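Side-chain contact in TetR family transcription regulator (PDB 3PAS), which probably binds DNA at cis-regulatory sites through a helix-turn-helix motif and acts as a transcription regulator: residues B[15-20]-B[103-108]. Sequence-based numbering, arbitrary orientation.
With ACT (acetate ion), chain M.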
loop_
_atom_site.group_PDB
_atom_site.type_symbol
_atom_site.label_atom_id
_atom_site.label_comp_id
_atom_site.label_asym_id
_atom_site.label_seq_id
_atom_site.Cartn_x
_atom_site.Cartn_y
_atom_site.Cartn_z
ATOM N N GLU B 15 -17.832 -17.484 0.647
ATOM C CA GLU B 15 -17.910 -16.468 -0.402
ATOM C C GLU B 15 -18.758 -15.254 0.023
ATOM O O GLU B 15 -18.394 -14.119 -0.233
ATOM C CB GLU B 15 -18.460 -17.116 -1.684
ATOM C CG GLU B 15 -17.438 -17.963 -2.431
ATOM C CD GLU B 15 -16.295 -17.137 -3.072
ATOM O OE1 GLU B 15 -16.424 -15.893 -3.257
ATOM O OE2 GLU B 15 -15.244 -17.720 -3.381
ATOM N N ALA B 16 -19.869 -15.484 0.703
ATOM C CA ALA B 16 -20.713 -14.380 1.185
ATOM C C ALA B 16 -19.940 -13.536 2.208
ATOM O O ALA B 16 -20.087 -12.308 2.252
ATOM C CB ALA B 16 -22.005 -14.932 1.809
ATOM N N THR B 17 -19.110 -14.193 3.019
ATOM C CA THR B 17 -18.273 -13.510 4.012
ATOM C C THR B 17 -17.242 -12.642 3.266
ATOM O O THR B 17 -17.090 -11.476 3.581
ATOM C CB THR B 17 -17.565 -14.479 4.935
ATOM O OG1 THR B 17 -18.519 -15.255 5.664
ATOM C CG2 THR B 17 -16.714 -13.741 5.969
ATOM N N VAL B 18 -16.521 -13.242 2.308
ATOM C CA VAL B 18 -15.609 -12.467 1.419
ATOM C C VAL B 18 -16.299 -11.216 0.834
ATOM O O VAL B 18 -15.771 -10.129 0.981
ATOM C CB VAL B 18 -15.068 -13.294 0.258
ATOM C CG1 VAL B 18 -14.298 -12.348 -0.759
ATOM C CG2 VAL B 18 -14.155 -14.422 0.786
ATOM N N ARG B 19 -17.486 -11.361 0.229
ATOM C CA ARG B 19 -18.184 -10.233 -0.364
ATOM C C ARG B 19 -18.617 -9.151 0.596
ATOM O O ARG B 19 -18.376 -7.952 0.336
ATOM C CB ARG B 19 -19.413 -10.670 -1.195
ATOM C CG ARG B 19 -19.075 -11.541 -2.368
ATOM C CD ARG B 19 -20.268 -11.709 -3.313
ATOM N NE ARG B 19 -21.482 -12.166 -2.650
ATOM C CZ ARG B 19 -21.759 -13.431 -2.336
ATOM N NH1 ARG B 19 -20.901 -14.391 -2.610
ATOM N NH2 ARG B 19 -22.904 -13.731 -1.748
ATOM N N GLU B 20 -19.231 -9.552 1.716
ATOM C CA GLU B 20 -19.761 -8.603 2.662
ATOM C C GLU B 20 -18.650 -7.843 3.375
ATOM O O GLU B 20 -18.737 -6.609 3.544
ATOM C CB GLU B 20 -20.707 -9.301 3.634
ATOM C CG GLU B 20 -21.953 -9.802 2.987
ATOM C CD GLU B 20 -22.843 -8.675 2.471
ATOM O OE1 GLU B 20 -23.240 -7.820 3.288
ATOM O OE2 GLU B 20 -23.145 -8.674 1.254
ATOM N N PHE B 103 -8.256 -10.621 -2.519
ATOM C CA PHE B 103 -7.171 -9.761 -2.040
ATOM C C PHE B 103 -7.661 -8.782 -0.947
ATOM O O PHE B 103 -6.957 -8.533 0.025
ATOM C CB PHE B 103 -6.629 -8.882 -3.184
ATOM C CG PHE B 103 -5.668 -9.565 -4.135
ATOM C CD1 PHE B 103 -5.638 -10.939 -4.293
ATOM C CD2 PHE B 103 -4.813 -8.781 -4.934
ATOM C CE1 PHE B 103 -4.755 -11.544 -5.206
ATOM C CE2 PHE B 103 -3.939 -9.381 -5.813
ATOM C CZ PHE B 103 -3.923 -10.776 -5.947
ATOM N N ARG B 104 -8.832 -8.186 -1.144
ATOM C CA ARG B 104 -9.350 -7.210 -0.159
ATOM C C ARG B 104 -9.661 -7.886 1.188
ATOM O O ARG B 104 -9.307 -7.352 2.252
ATOM C CB ARG B 104 -10.570 -6.522 -0.719
ATOM C CG ARG B 104 -11.133 -5.447 0.151
ATOM C CD ARG B 104 -11.767 -4.372 -0.716
ATOM N NE ARG B 104 -11.392 -3.078 -0.178
ATOM C CZ ARG B 104 -10.161 -2.562 -0.235
ATOM N NH1 ARG B 104 -9.152 -3.225 -0.813
ATOM N NH2 ARG B 104 -9.931 -1.370 0.302
ATOM N N TYR B 105 -10.295 -9.057 1.131
ATOM C CA TYR B 105 -10.546 -9.846 2.364
ATOM C C TYR B 105 -9.212 -10.151 3.083
ATOM O O TYR B 105 -9.067 -9.901 4.279
ATOM C CB TYR B 105 -11.359 -11.127 2.121
ATOM C CG TYR B 105 -11.785 -11.727 3.446
ATOM C CD1 TYR B 105 -12.942 -11.303 4.058
ATOM C CD2 TYR B 105 -10.937 -12.564 4.158
ATOM C CE1 TYR B 105 -13.341 -11.814 5.310
ATOM C CE2 TYR B 105 -11.296 -13.063 5.411
ATOM C CZ TYR B 105 -12.513 -12.675 5.975
ATOM O OH TYR B 105 -12.910 -13.139 7.206
ATOM N N HIS B 106 -8.232 -10.675 2.351
ATOM C CA HIS B 106 -6.918 -10.933 2.935
ATOM C C HIS B 106 -6.294 -9.676 3.632
ATOM O O HIS B 106 -5.848 -9.731 4.785
ATOM C CB HIS B 106 -5.956 -11.476 1.853
ATOM C CG HIS B 106 -4.604 -11.802 2.398
ATOM N ND1 HIS B 106 -3.608 -10.851 2.516
ATOM C CD2 HIS B 106 -4.121 -12.936 2.953
ATOM C CE1 HIS B 106 -2.565 -11.395 3.107
ATOM N NE2 HIS B 106 -2.839 -12.664 3.359
ATOM N N GLU B 107 -6.289 -8.564 2.910
ATOM C CA GLU B 107 -5.793 -7.267 3.404
ATOM C C GLU B 107 -6.604 -6.770 4.624
ATOM O O GLU B 107 -6.032 -6.394 5.640
ATOM C CB GLU B 107 -5.882 -6.243 2.266
ATOM C CG GLU B 107 -5.373 -4.794 2.567
ATOM C CD GLU B 107 -3.857 -4.700 2.649
ATOM O OE1 GLU B 107 -3.174 -5.743 2.481
ATOM O OE2 GLU B 107 -3.352 -3.572 2.911
ATOM N N THR B 108 -7.924 -6.776 4.532
ATOM C CA THR B 108 -8.740 -6.339 5.658
ATOM C C THR B 108 -8.452 -7.193 6.895
ATOM O O THR B 108 -8.256 -6.650 7.991
ATOM C CB THR B 108 -10.260 -6.412 5.367
ATOM O OG1 THR B 108 -10.566 -5.581 4.250
ATOM C CG2 THR B 108 -11.058 -5.876 6.582
HETATM C C ACT M . -7.777 -4.636 -4.581
HETATM O O ACT M . -8.075 -3.681 -5.333
HETATM O OXT ACT M . -8.485 -4.749 -3.560
HETATM C CH3 ACT M . -6.640 -5.570 -4.874
#
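Y105 on helix 100-110 meets T17 and V18 on helix 5-24 obliquely with its ring, and it is the only residue of 103-108 to touch 15-20. CG lies anti to the backbone N (chi1 -170°), which carries the ring toward helix 5-24 so that the CD1 and CE1 side of the ring comes beside T17 and V18. At the inner end of the ring, CD1 of Y105 lies 3.9 Å from CA of V18, an approach to main chain rather than to a branch. Farther out, the methyl CG2 of T17 comes obliquely to Y105 CE1 at 3.9 Å and lies 4.0 Å from Y105 OH. The carbonyl O of T17 is also near, 4.1 Å from Y105 CE1. V18 contributes its CG1 branch, which reaches the CB of Y105 at 4.3 Å, a loose apolar touch at the root of the side chain.

Polar ends turn to other partners: T17 points its methyl at the tyrosine while OG1 bonds back to the carbonyl of F13, and the hydroxyl of Y105 bonds to the carbonyl of L56 on helix 52-76. That same helix packs on T17 and V18 through L55, T59 and V63. A phenylalanine in place of Y105 would probably leave the L56 carbonyl without its hydroxyl partner and lose the touch of T17 CG2 on that oxygen. The contact thus joins the predicted N-terminal DNA-binding region to the C-terminal helical region by buried van der Waals packing, with the tyrosine hydroxyl tying helix 100-110 to helix 52-76.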